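Local coordinates for protein beta-lactamase (PDB 6PQ9) that probably hydrolyses beta-lactam antibiotics to substituted beta-amino acids, giving bacteria resistance, as a class A beta-lactamase, at residues Lys37-Lys42 / Ser274-Asp279; His63-Gly68 / Thr248-Asp253; Lys23-Leu28 / Phe54-Asn59; Gly219-Lys224 / Val280-Ile285. The protein carries 1 engineered substitution. All blocks are in the same frame, centred on the assembly; numbering follows the deposited sequence.

Contact 1: Lys37-Lys42 / Ser274-Asp279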
loop_
_atom_site.group_PDB
_atom_site.type_symbol
_atom_site.label_atom_id
_atom_site.label_comp_id
_atom_site.label_asym_id
_atom_site.label_seq_id
_atom_site.Cartn_x
_atom_site.Cartn_y
_atom_site.Cartn_z
ATOM N N LYS A 37 -22.030 -3.515 8.954
ATOM C CA LYS A 37 -22.882 -2.908 9.976
ATOM C C LYS A 37 -22.465 -3.339 11.381
ATOM O O LYS A 37 -22.298 -2.498 12.269
ATOM C CB LYS A 37 -24.352 -3.253 9.708
ATOM C CG LYS A 37 -25.353 -2.378 10.457
ATOM C CD LYS A 37 -26.551 -2.017 9.581
ATOM C CE LYS A 37 -27.422 -0.942 10.234
ATOM N NZ LYS A 37 -28.169 -0.126 9.224
ATOM N N ASP A 38 -22.276 -4.644 11.599
ATOM C CA ASP A 38 -21.913 -5.174 12.908
ATOM C C ASP A 38 -20.392 -5.218 13.152
ATOM O O ASP A 38 -19.941 -5.902 14.080
ATOM C CB ASP A 38 -22.527 -6.569 13.101
ATOM C CG ASP A 38 -21.835 -7.655 12.281
ATOM O OD1 ASP A 38 -21.032 -7.331 11.377
ATOM O OD2 ASP A 38 -22.109 -8.852 12.533
ATOM N N LYS A 39 -19.596 -4.519 12.347
ATOM C CA LYS A 39 -18.149 -4.493 12.518
ATOM C C LYS A 39 -17.763 -3.201 13.219
ATOM O O LYS A 39 -18.131 -2.117 12.759
ATOM C CB LYS A 39 -17.433 -4.608 11.169
ATOM C CG LYS A 39 -17.775 -5.880 10.365
ATOM C CD LYS A 39 -17.431 -7.149 11.128
ATOM C CE LYS A 39 -17.815 -8.411 10.354
ATOM N NZ LYS A 39 -19.160 -8.306 9.707
ATOM N N LYS A 40 -17.040 -3.317 14.337
ATOM C CA LYS A 40 -16.619 -2.144 15.114
ATOM C C LYS A 40 -15.321 -1.584 14.530
ATOM O O LYS A 40 -14.228 -1.720 15.086
ATOM C CB LYS A 40 -16.462 -2.489 16.591
ATOM C CG LYS A 40 -17.561 -3.341 17.175
ATOM C CD LYS A 40 -17.243 -3.736 18.615
ATOM C CE LYS A 40 -17.370 -5.244 18.845
ATOM N NZ LYS A 40 -16.256 -5.787 19.699
ATOM N N ALA A 41 -15.471 -0.937 13.378
ATOM C CA ALA A 41 -14.360 -0.360 12.637
ATOM C C ALA A 41 -14.935 0.612 11.627
ATOM O O ALA A 41 -16.112 0.534 11.262
ATOM C CB ALA A 41 -13.520 -1.428 11.923
ATOM N N LYS A 42 -14.097 1.539 11.195
ATOM C CA LYS A 42 -14.415 2.426 10.086
ATOM C C LYS A 42 -13.678 1.878 8.873
ATOM O O LYS A 42 -12.448 1.962 8.801
ATOM C CB LYS A 42 -13.995 3.861 10.397
ATOM C CG LYS A 42 -14.573 4.394 11.691
ATOM C CD LYS A 42 -14.618 5.923 11.713
ATOM C CE LYS A 42 -15.019 6.472 13.085
ATOM N NZ LYS A 42 -15.072 7.971 13.083
ATOM N N SER A 274 -10.224 0.066 14.646
ATOM C CA SER A 274 -10.973 -1.167 14.822
ATOM C C SER A 274 -10.823 -1.698 16.242
ATOM O O SER A 274 -9.706 -1.793 16.767
ATOM C CB SER A 274 -10.506 -2.230 13.829
ATOM O OG SER A 274 -11.209 -3.437 14.030
ATOM N N SER A 275 -11.953 -2.053 16.848
ATOM C CA SER A 275 -11.983 -2.779 18.112
ATOM C C SER A 275 -11.979 -4.290 17.916
ATOM O O SER A 275 -11.944 -5.023 18.908
ATOM C CB SER A 275 -13.216 -2.369 18.937
ATOM O OG SER A 275 -13.389 -0.955 18.952
ATOM N N GLU A 276 -12.017 -4.768 16.671
ATOM C CA GLU A 276 -12.077 -6.196 16.400
ATOM C C GLU A 276 -10.689 -6.813 16.507
ATOM O O GLU A 276 -9.668 -6.131 16.411
ATOM C CB GLU A 276 -12.658 -6.472 15.005
ATOM C CG GLU A 276 -13.978 -5.740 14.691
ATOM C CD GLU A 276 -15.208 -6.418 15.301
ATOM O OE1 GLU A 276 -15.079 -7.554 15.814
ATOM O OE2 GLU A 276 -16.304 -5.807 15.265
ATOM N N LYS A 277 -10.664 -8.126 16.710
ATOM C CA LYS A 277 -9.396 -8.833 16.688
ATOM C C LYS A 277 -8.782 -8.786 15.292
ATOM O O LYS A 277 -9.456 -8.516 14.289
ATOM C CB LYS A 277 -9.574 -10.284 17.139
ATOM C CG LYS A 277 -9.807 -10.418 18.624
ATOM C CD LYS A 277 -10.280 -11.797 18.984
ATOM C CE LYS A 277 -9.385 -12.858 18.412
ATOM N NZ LYS A 277 -9.885 -14.193 18.817
ATOM N N SER A 278 -7.479 -9.070 15.235
ATOM C CA SER A 278 -6.758 -8.936 13.982
ATOM C C SER A 278 -7.226 -9.946 12.941
ATOM O O SER A 278 -7.243 -9.627 11.745
ATOM C CB SER A 278 -5.256 -9.080 14.212
ATOM O OG SER A 278 -4.901 -10.446 14.171
ATOM N N ASP A 279 -7.608 -11.160 13.353
ATOM C CA ASP A 279 -8.094 -12.099 12.345
ATOM C C ASP A 279 -9.409 -11.615 11.736
ATOM O O ASP A 279 -9.668 -11.865 10.555
ATOM C CB ASP A 279 -8.201 -13.530 12.912
ATOM C CG ASP A 279 -9.209 -13.677 14.056
ATOM O OD1 ASP A 279 -9.755 -12.670 14.567
ATOM O OD2 ASP A 279 -9.455 -14.837 14.459
#
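The flat group of this contact is the carboxylate of Glu276, whose OE2 is set against Lys39 and Lys40. Lys40 CG lies obliquely over one side of the carboxylate plane, 3.4 Å from OE2, and Lys39 CA over the other, 3.6 Å from the same oxygen; Lys40 N comes at the edge. There the anti lone pair of OE2, away from OE1, accepts the amide N of Lys40 at 2.8 Å in a nearly straight bond (178°). Glu276 gets there by bending at chi2 (-80°), which turns its acid end back to the loop. A long acidic side chain suits this place, since it spans the gap and finds lysine methylenes beside the bond. NZ of Lys40 stays 4.4 Å from OE1, too far for a salt bridge, though the opposite charges probably attract. A second bond runs the other way, from Ser275 N to Lys40 O at 2.9 Å. Beside it the methyl of Ala41 packs on CB of Ser274, a place for small side chains; Ser274 OG accepts Glu276 N in an ST turn and also bonds Asn281. The contact thus joins the linker between helix 25-37 and strand 42-49 to the link from strand 264-274 into helix 278-297.

Contact 2: His63-Gly68 / Thr248-Asp253. Engineered in segment 63-68: Gly68 (natural residue Ser). With SO4 (sulfate ion), chain L.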
loop_
_atom_site.group_PDB
_atom_site.type_symbol
_atom_site.label_atom_id
_atom_site.label_comp_id
_atom_site.label_asym_id
_atom_site.label_seq_id
_atom_site.Cartn_x
_atom_site.Cartn_y
_atom_site.Cartn_z
ATOM N N HIS A 63 -10.718 10.087 6.026
ATOM C CA HIS A 63 -9.264 10.043 5.908
ATOM C C HIS A 63 -8.763 8.796 6.632
ATOM O O HIS A 63 -8.908 8.681 7.853
ATOM C CB HIS A 63 -8.642 11.317 6.476
ATOM C CG HIS A 63 -8.995 12.549 5.700
ATOM N ND1 HIS A 63 -8.574 13.809 6.066
ATOM C CD2 HIS A 63 -9.724 12.709 4.570
ATOM C CE1 HIS A 63 -9.023 14.691 5.192
ATOM N NE2 HIS A 63 -9.727 14.051 4.276
ATOM N N TYR A 64 -8.191 7.856 5.869
ATOM C CA TYR A 64 -7.765 6.625 6.520
ATOM C C TYR A 64 -6.259 6.626 6.698
ATOM O O TYR A 64 -5.526 7.060 5.800
ATOM C CB TYR A 64 -8.186 5.398 5.714
ATOM C CG TYR A 64 -9.688 5.249 5.629
ATOM C CD1 TYR A 64 -10.419 5.909 4.636
ATOM C CD2 TYR A 64 -10.387 4.471 6.556
ATOM C CE1 TYR A 64 -11.803 5.793 4.550
ATOM C CE2 TYR A 64 -11.782 4.350 6.482
ATOM C CZ TYR A 64 -12.479 5.016 5.478
ATOM O OH TYR A 64 -13.848 4.894 5.395
ATOM N N PRO A 65 -5.782 6.191 7.860
ATOM C CA PRO A 65 -4.330 6.060 8.053
ATOM C C PRO A 65 -3.762 4.990 7.127
ATOM O O PRO A 65 -4.281 3.873 7.044
ATOM C CB PRO A 65 -4.193 5.687 9.532
ATOM C CG PRO A 65 -5.566 5.163 9.931
ATOM C CD PRO A 65 -6.564 5.835 9.053
ATOM N N MET A 66 -2.693 5.354 6.412
ATOM C CA MET A 66 -2.142 4.508 5.355
ATOM C C MET A 66 -1.226 3.404 5.873
ATOM O O MET A 66 -1.164 2.329 5.264
ATOM C CB MET A 66 -1.355 5.373 4.367
ATOM C CG MET A 66 -2.227 6.197 3.452
ATOM S SD MET A 66 -1.286 6.773 2.039
ATOM C CE MET A 66 -0.447 8.181 2.797
ATOM N N GLN A 67 -0.495 3.666 6.963
ATOM C CA GLN A 67 0.672 2.895 7.396
ATOM C C GLN A 67 1.557 2.483 6.215
ATOM O O GLN A 67 1.888 3.324 5.370
ATOM C CB GLN A 67 0.228 1.687 8.222
ATOM C CG GLN A 67 -0.143 2.071 9.664
ATOM C CD GLN A 67 1.082 2.484 10.471
ATOM O OE1 GLN A 67 2.225 2.181 10.101
ATOM N NE2 GLN A 67 0.852 3.185 11.574
ATOM N N GLY A 68 1.938 1.204 6.130
ATOM C CA GLY A 68 2.904 0.762 5.132
ATOM C C GLY A 68 2.433 0.828 3.687
ATOM O O GLY A 68 3.245 0.595 2.781
ATOM N N THR A 248 -7.064 -0.968 17.021
ATOM C CA THR A 248 -6.051 -1.107 15.983
ATOM C C THR A 248 -6.302 -0.011 14.957
ATOM O O THR A 248 -7.322 -0.028 14.256
ATOM C CB THR A 248 -6.100 -2.491 15.343
ATOM O OG1 THR A 248 -5.942 -3.489 16.350
ATOM C CG2 THR A 248 -4.986 -2.651 14.310
ATOM N N ALA A 249 -5.368 0.945 14.875
ATOM C CA ALA A 249 -5.559 2.108 14.011
ATOM C C ALA A 249 -5.792 1.718 12.552
ATOM O O ALA A 249 -6.679 2.279 11.902
ATOM C CB ALA A 249 -4.355 3.038 14.107
ATOM N N ALA A 250 -5.004 0.776 12.012
ATOM C CA ALA A 250 -5.013 0.507 10.573
ATOM C C ALA A 250 -4.661 -0.938 10.248
ATOM O O ALA A 250 -3.628 -1.447 10.693
ATOM C CB ALA A 250 -4.032 1.433 9.847
ATOM N N THR A 251 -5.514 -1.585 9.451
ATOM C CA THR A 251 -5.211 -2.867 8.811
ATOM C C THR A 251 -5.623 -2.732 7.347
ATOM O O THR A 251 -6.823 -2.725 7.032
ATOM C CB THR A 251 -5.941 -4.037 9.488
ATOM O OG1 THR A 251 -5.761 -3.971 10.907
ATOM C CG2 THR A 251 -5.407 -5.388 8.987
ATOM N N ASN A 252 -4.640 -2.610 6.449
ATOM C CA ASN A 252 -4.912 -2.242 5.065
ATOM C C ASN A 252 -4.300 -3.243 4.094
ATOM O O ASN A 252 -3.365 -3.977 4.420
ATOM C CB ASN A 252 -4.378 -0.835 4.731
ATOM C CG ASN A 252 -4.655 0.193 5.841
ATOM O OD1 ASN A 252 -5.729 0.213 6.443
ATOM N ND2 ASN A 252 -3.690 1.060 6.087
ATOM N N ASP A 253 -4.838 -3.240 2.878
ATOM C CA ASP A 253 -4.259 -3.952 1.743
ATOM C C ASP A 253 -4.787 -3.290 0.478
ATOM O O ASP A 253 -5.994 -3.067 0.363
ATOM C CB ASP A 253 -4.627 -5.441 1.783
ATOM C CG ASP A 253 -3.677 -6.319 0.965
ATOM O OD1 ASP A 253 -2.640 -5.812 0.464
ATOM O OD2 ASP A 253 -3.988 -7.534 0.823
HETATM S S SO4 L . 3.613 -1.928 7.655
HETATM O O1 SO4 L . 3.500 -2.836 6.514
HETATM O O2 SO4 L . 4.767 -1.058 7.443
HETATM O O3 SO4 L . 2.413 -1.093 7.790
HETATM O O4 SO4 L . 3.771 -2.735 8.851
HETATM O O HOH W 1 -6.675 2.530 7.724
#
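Asn252 reaches across with a single amide nitrogen to two successive carbonyls, its ND2 lying 3.0 Å from Pro65 O and 2.9 Å from Met66 O, the latter bond weak. The Pro65 bond meets a lone pair in the carbonyl plane but tilts 26° from the amide plane of Asn252. A water donating to Pro65 O and Asn252 OD1 closes a small ring; the two carbonyls at ND2 show which end is nitrogen. A short polar arm with both donor and acceptor suits a partner offering backbone carbonyls. Two residues earlier on the same face of the strand, the methyl of Ala250 touches CG of Pro65 (4.0 Å), CG of Gln67 (3.9 Å) and Pro65 O (3.7 Å), where a small residue allows close approach. Gln67 has a positive phi (40°), uncommon outside glycine, and its NE2 bonds Gln178. Beyond it the engineered Gly68, serine in nature, gives its backbone N to O3 of a sulfate at 2.9 Å. Ser239 N, Ser132 OG and Lys71 NZ bind the same ion. Two backbone amides around one anion are consistent with the oxyanion hole of class A beta-lactamases, and Gly68 with the nucleophile position of their Ser-X-X-Lys motif.

Contact 3: Lys23-Leu28 / Phe54-Asn59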
loop_
_atom_site.group_PDB
_atom_site.type_symbol
_atom_site.label_atom_id
_atom_site.label_comp_id
_atom_site.label_asym_id
_atom_site.label_seq_id
_atom_site.Cartn_x
_atom_site.Cartn_y
_atom_site.Cartn_z
ATOM N N LYS A 23 -29.744 -2.325 -11.168
ATOM C CA LYS A 23 -28.306 -2.410 -11.410
ATOM C C LYS A 23 -27.672 -3.384 -10.392
ATOM O O LYS A 23 -28.272 -3.699 -9.351
ATOM C CB LYS A 23 -27.666 -1.013 -11.327
ATOM C CG LYS A 23 -26.658 -0.662 -12.426
ATOM C CD LYS A 23 -25.335 -1.391 -12.282
ATOM C CE LYS A 23 -24.569 -1.376 -13.595
ATOM N NZ LYS A 23 -23.414 -2.315 -13.576
ATOM N N GLY A 24 -26.471 -3.871 -10.705
ATOM C CA GLY A 24 -25.775 -4.790 -9.826
ATOM C C GLY A 24 -24.830 -4.101 -8.861
ATOM O O GLY A 24 -24.588 -4.606 -7.760
ATOM N N THR A 25 -24.299 -2.938 -9.259
ATOM C CA THR A 25 -23.323 -2.241 -8.423
ATOM C C THR A 25 -23.938 -1.797 -7.100
ATOM O O THR A 25 -23.283 -1.857 -6.055
ATOM C CB THR A 25 -22.736 -1.040 -9.169
ATOM O OG1 THR A 25 -22.413 -1.423 -10.513
ATOM C CG2 THR A 25 -21.471 -0.540 -8.472
ATOM N N ASP A 26 -25.198 -1.354 -7.124
ATOM C CA ASP A 26 -25.858 -0.934 -5.891
ATOM C C ASP A 26 -26.086 -2.115 -4.954
ATOM O O ASP A 26 -26.012 -1.964 -3.727
ATOM C CB ASP A 26 -27.184 -0.245 -6.213
ATOM C CG ASP A 26 -27.978 -0.988 -7.275
ATOM O OD1 ASP A 26 -27.386 -1.288 -8.333
ATOM O OD2 ASP A 26 -29.180 -1.278 -7.055
ATOM N N SER A 27 -26.370 -3.297 -5.507
ATOM C CA SER A 27 -26.548 -4.466 -4.653
ATOM C C SER A 27 -25.223 -4.903 -4.041
ATOM O O SER A 27 -25.187 -5.375 -2.898
ATOM C CB SER A 27 -27.179 -5.611 -5.441
ATOM O OG SER A 27 -27.387 -6.743 -4.605
ATOM N N LEU A 28 -24.124 -4.758 -4.786
ATOM C CA LEU A 28 -22.809 -5.065 -4.231
ATOM C C LEU A 28 -22.475 -4.109 -3.089
ATOM O O LEU A 28 -22.079 -4.541 -2.000
ATOM C CB LEU A 28 -21.744 -5.009 -5.331
ATOM C CG LEU A 28 -20.279 -5.276 -4.962
ATOM C CD1 LEU A 28 -20.082 -6.681 -4.425
ATOM C CD2 LEU A 28 -19.372 -5.042 -6.153
ATOM N N PHE A 54 -15.572 0.348 -14.392
ATOM C CA PHE A 54 -16.224 -0.060 -13.159
ATOM C C PHE A 54 -15.691 0.731 -11.961
ATOM O O PHE A 54 -14.483 0.944 -11.814
ATOM C CB PHE A 54 -16.025 -1.551 -12.936
ATOM C CG PHE A 54 -16.701 -2.048 -11.721
ATOM C CD1 PHE A 54 -18.031 -2.408 -11.765
ATOM C CD2 PHE A 54 -16.024 -2.106 -10.509
ATOM C CE1 PHE A 54 -18.676 -2.842 -10.628
ATOM C CE2 PHE A 54 -16.659 -2.540 -9.370
ATOM C CZ PHE A 54 -17.989 -2.913 -9.427
ATOM N N LYS A 55 -16.605 1.155 -11.090
ATOM C CA LYS A 55 -16.252 1.975 -9.939
ATOM C C LYS A 55 -17.167 1.630 -8.765
ATOM O O LYS A 55 -18.366 1.408 -8.947
ATOM C CB LYS A 55 -16.340 3.470 -10.280
ATOM C CG LYS A 55 -16.015 4.399 -9.113
ATOM C CD LYS A 55 -15.805 5.848 -9.559
ATOM C CE LYS A 55 -16.930 6.332 -10.463
ATOM N NZ LYS A 55 -18.180 6.619 -9.695
ATOM N N LEU A 56 -16.587 1.559 -7.565
ATOM C CA LEU A 56 -17.351 1.313 -6.348
ATOM C C LEU A 56 -16.660 1.999 -5.179
ATOM O O LEU A 56 -15.438 1.894 -5.023
ATOM C CB LEU A 56 -17.505 -0.183 -6.071
ATOM C CG LEU A 56 -18.242 -0.576 -4.785
ATOM C CD1 LEU A 56 -19.231 -1.681 -5.029
ATOM C CD2 LEU A 56 -17.259 -1.027 -3.728
ATOM N N ASN A 57 -17.448 2.709 -4.375
ATOM C CA ASN A 57 -16.977 3.388 -3.176
ATOM C C ASN A 57 -17.832 2.967 -1.998
ATOM O O ASN A 57 -19.034 2.746 -2.151
ATOM C CB ASN A 57 -17.066 4.904 -3.297
ATOM C CG ASN A 57 -16.088 5.462 -4.273
ATOM O OD1 ASN A 57 -15.277 4.732 -4.849
ATOM N ND2 ASN A 57 -16.141 6.775 -4.470
ATOM N N VAL A 58 -17.205 2.856 -0.829
ATOM C CA VAL A 58 -17.908 2.721 0.443
ATOM C C VAL A 58 -17.151 3.556 1.464
ATOM O O VAL A 58 -15.928 3.428 1.591
ATOM C CB VAL A 58 -18.022 1.259 0.916
ATOM C CG1 VAL A 58 -18.788 1.188 2.230
ATOM C CG2 VAL A 58 -18.692 0.394 -0.129
ATOM N N ASN A 59 -17.873 4.430 2.165
ATOM C CA ASN A 59 -17.296 5.323 3.168
ATOM C C ASN A 59 -16.090 6.080 2.607
ATOM O O ASN A 59 -15.015 6.149 3.213
ATOM C CB ASN A 59 -16.944 4.539 4.426
ATOM C CG ASN A 59 -18.157 3.839 5.011
ATOM O OD1 ASN A 59 -19.243 4.411 5.043
ATOM N ND2 ASN A 59 -17.987 2.599 5.457
#
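Leu28 and Leu56 meet where the N-terminal helix 25-37 packs on strand 55-58, an edge strand of the five-stranded antiparallel sheet in the alpha/beta part of the class A beta-lactamase fold. The tight side is hydrocarbon. CD2 of Leu28 comes 3.5 Å from CD1 of Leu56, the two side chains crossing at about a right angle, and the same CD2 stands at the edge of the Phe54 ring, 4.1 Å from CZ. Leu28 can serve both partners because its CG lies anti to the backbone N (chi1 179°), which carries the branched end out from the helix to the sheet. Branched leucines and a flat ring suit such a layer, since their apolar surfaces pack without needing polar partners. Ser291 and Tyr295 of helix 278-297 touch Leu28 from outside the contact, while Leu296 packs against Phe54, whose side chain is about 5 Å from a bound aspartic acid.

On the solvent side the contact is looser and more polar. Lys55 turns its side chain away from the helix, as befits a long charged residue. Exposed Lys23 makes a weak bond from NZ to Thr25 OG1, and Tyr295 OH bonds both atoms weakly. Threonine suits this border by offering one polar and one apolar branch: OG1 lies 4.0 Å from CE1 of Phe54, while the methyl CG2 rests 3.7 Å from the carbonyl O of Lys55.

Contact 4: Gly219-Lys224 / Val280-Ile285. With ACT (acetate ion), chain G.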
loop_
_atom_site.group_PDB
_atom_site.type_symbol
_atom_site.label_atom_id
_atom_site.label_comp_id
_atom_site.label_asym_id
_atom_site.label_seq_id
_atom_site.Cartn_x
_atom_site.Cartn_y
_atom_site.Cartn_z
ATOM N N GLY A 219 0.504 -10.224 3.848
ATOM C CA GLY A 219 -0.939 -10.236 3.776
ATOM C C GLY A 219 -1.594 -11.379 3.019
ATOM O O GLY A 219 -2.464 -11.139 2.174
ATOM N N PRO A 220 -1.221 -12.639 3.302
ATOM C CA PRO A 220 -1.868 -13.756 2.587
ATOM C C PRO A 220 -3.335 -13.905 2.934
ATOM O O PRO A 220 -4.098 -14.468 2.135
ATOM C CB PRO A 220 -1.057 -14.989 3.025
ATOM C CG PRO A 220 -0.426 -14.598 4.346
ATOM C CD PRO A 220 -0.204 -13.113 4.271
ATOM N N LYS A 221 -3.759 -13.388 4.082
ATOM C CA LYS A 221 -5.135 -13.494 4.531
ATOM C C LYS A 221 -5.951 -12.233 4.247
ATOM O O LYS A 221 -7.094 -12.126 4.709
ATOM C CB LYS A 221 -5.160 -13.818 6.025
ATOM C CG LYS A 221 -4.727 -15.255 6.402
ATOM C CD LYS A 221 -4.835 -15.484 7.927
ATOM C CE LYS A 221 -5.334 -14.195 8.638
ATOM N NZ LYS A 221 -5.740 -14.230 10.093
ATOM N N ARG A 222 -5.398 -11.277 3.493
ATOM C CA ARG A 222 -6.118 -10.036 3.224
ATOM C C ARG A 222 -6.766 -10.072 1.837
ATOM O O ARG A 222 -7.686 -10.868 1.625
ATOM C CB ARG A 222 -5.179 -8.851 3.410
ATOM C CG ARG A 222 -4.593 -8.855 4.798
ATOM C CD ARG A 222 -4.035 -7.509 5.254
ATOM N NE ARG A 222 -3.371 -7.687 6.547
ATOM C CZ ARG A 222 -2.648 -6.765 7.178
ATOM N NH1 ARG A 222 -2.479 -5.557 6.661
ATOM N NH2 ARG A 222 -2.087 -7.059 8.337
ATOM N N LEU A 223 -6.301 -9.258 0.882
ATOM C CA LEU A 223 -6.942 -9.243 -0.439
ATOM C C LEU A 223 -6.971 -10.630 -1.079
ATOM O O LEU A 223 -7.989 -11.033 -1.649
ATOM C CB LEU A 223 -6.239 -8.260 -1.364
ATOM C CG LEU A 223 -6.506 -6.806 -1.020
ATOM C CD1 LEU A 223 -5.685 -5.900 -1.936
ATOM C CD2 LEU A 223 -8.000 -6.529 -1.132
ATOM N N LYS A 224 -5.863 -11.373 -0.988
ATOM C CA LYS A 224 -5.748 -12.721 -1.530
ATOM C C LYS A 224 -6.432 -13.784 -0.676
ATOM O O LYS A 224 -6.477 -14.948 -1.096
ATOM C CB LYS A 224 -4.266 -13.106 -1.676
ATOM C CG LYS A 224 -3.446 -12.156 -2.543
ATOM C CD LYS A 224 -1.943 -12.398 -2.407
ATOM C CE LYS A 224 -1.601 -13.858 -2.600
ATOM N NZ LYS A 224 -1.111 -14.123 -3.978
ATOM N N VAL A 280 -10.208 -10.857 12.491
ATOM C CA VAL A 280 -11.422 -10.267 11.929
ATOM C C VAL A 280 -11.074 -9.135 10.969
ATOM O O VAL A 280 -11.675 -9.010 9.896
ATOM C CB VAL A 280 -12.359 -9.777 13.055
ATOM C CG1 VAL A 280 -13.505 -8.931 12.482
ATOM C CG2 VAL A 280 -12.906 -10.941 13.839
ATOM N N ASN A 281 -10.116 -8.275 11.344
ATOM C CA ASN A 281 -9.745 -7.162 10.473
ATOM C C ASN A 281 -9.230 -7.659 9.129
ATOM O O ASN A 281 -9.543 -7.078 8.084
ATOM C CB ASN A 281 -8.694 -6.274 11.146
ATOM C CG ASN A 281 -9.225 -5.582 12.386
ATOM O OD1 ASN A 281 -10.415 -5.267 12.474
ATOM N ND2 ASN A 281 -8.344 -5.344 13.355
ATOM N N GLU A 282 -8.428 -8.724 9.133
ATOM C CA GLU A 282 -7.984 -9.283 7.861
ATOM C C GLU A 282 -9.144 -9.940 7.120
ATOM O O GLU A 282 -9.264 -9.797 5.897
ATOM C CB GLU A 282 -6.849 -10.269 8.100
ATOM C CG GLU A 282 -5.585 -9.590 8.628
ATOM C CD GLU A 282 -4.371 -10.504 8.592
ATOM O OE1 GLU A 282 -4.354 -11.489 9.355
ATOM O OE2 GLU A 282 -3.433 -10.241 7.804
ATOM N N LYS A 283 -10.016 -10.646 7.849
ATOM C CA LYS A 283 -11.176 -11.282 7.228
ATOM C C LYS A 283 -12.056 -10.259 6.516
ATOM O O LYS A 283 -12.614 -10.542 5.452
ATOM C CB LYS A 283 -11.977 -12.043 8.286
ATOM C CG LYS A 283 -13.074 -12.935 7.731
ATOM C CD LYS A 283 -12.496 -13.910 6.701
ATOM C CE LYS A 283 -13.103 -15.300 6.826
ATOM N NZ LYS A 283 -12.067 -16.372 6.813
ATOM N N ILE A 284 -12.183 -9.060 7.082
ATOM C CA ILE A 284 -12.992 -8.029 6.442
ATOM C C ILE A 284 -12.424 -7.692 5.071
ATOM O O ILE A 284 -13.157 -7.614 4.076
ATOM C CB ILE A 284 -13.087 -6.785 7.340
ATOM C CG1 ILE A 284 -13.896 -7.115 8.599
ATOM C CG2 ILE A 284 -13.736 -5.644 6.593
ATOM C CD1 ILE A 284 -13.754 -6.104 9.738
ATOM N N ILE A 285 -11.107 -7.478 4.998
ATOM C CA ILE A 285 -10.466 -7.251 3.707
ATOM C C ILE A 285 -10.760 -8.416 2.771
ATOM O O ILE A 285 -11.201 -8.227 1.632
ATOM C CB ILE A 285 -8.954 -7.039 3.893
ATOM C CG1 ILE A 285 -8.706 -5.902 4.883
ATOM C CG2 ILE A 285 -8.262 -6.768 2.547
ATOM C CD1 ILE A 285 -7.252 -5.743 5.269
HETATM C C ACT G . 1.841 -9.473 6.872
HETATM O O ACT G . 2.889 -10.194 6.835
HETATM O OXT ACT G . 0.637 -9.846 6.850
HETATM C CH3 ACT G . 2.086 -7.912 6.963
HETATM O O HOH W 2 -2.386 -11.986 6.279
HETATM O O HOH W 3 -0.689 -9.766 9.196
#
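A salt-bridge network of Lys221, Arg222 and Glu282 joins the loop before strand 233-239, which makes a type I turn from Gly219 to Arg222, to the first turns of helix 278-297. The carboxylate of Glu282 divides its oxygens between two bases. Its OE2 accepts Arg222 NE at 2.8 Å on the anti lone pair, in a nearly straight bond (173°) that lies in the guanidinium plane, although the two flat groups stand 81° apart. OE1 forms a salt bridge with Lys221 NZ at 3.2 Å, though the eclipsed chi3 makes the exact place of the lysine end doubtful. Glu282 is extended beyond CG (chi2 -168°), long enough to reach both bases. A water links OE2 to OXT of an acetate, which Gly219 N also binds at 3.0 Å. About one turn on along the helix, branched Ile285 gives the apolar part: CD1 lies 3.7 Å from Arg222 CD, while CG2 meets CD2 of Leu223 at 3.7 Å and the start of Arg222. Farther out, Arg222 NH1 bonds the carbonyls of Asn252 and Gly238, and NH2 bonds Ser239 OG. Leu223 N bonds Asp253 OD2, so the loop is held between helix 278-297 and strands 248-258 and 233-239.

Contacts 1, 2 and 4 cluster on the sheet, with centres 12 to 13 Å apart, whereas contact 3 lies 20 to 22 Å from each of them at the sheet's edge. Helix 278-297 serves contacts 1 and 4, which touch through Ser274 and Asn281. Contact 2 meets contact 1 where the backbone of Ser274 pairs with Thr248, contact 4 through Arg222 and Asn252, and contact 3 through Tyr64 OH and Asn59 O. Along the chain, contact 2 is nested inside contact 1, contact 3 closes before contacts 2 and 4 open, contact 1 alternates with 3 and 4, and 2 with 4. Helices 25-37 and 278-297, from the two chain ends, both pack on the sheet, whose edge strand 233-239 carries Ser239 to the sulfate at the probable active site.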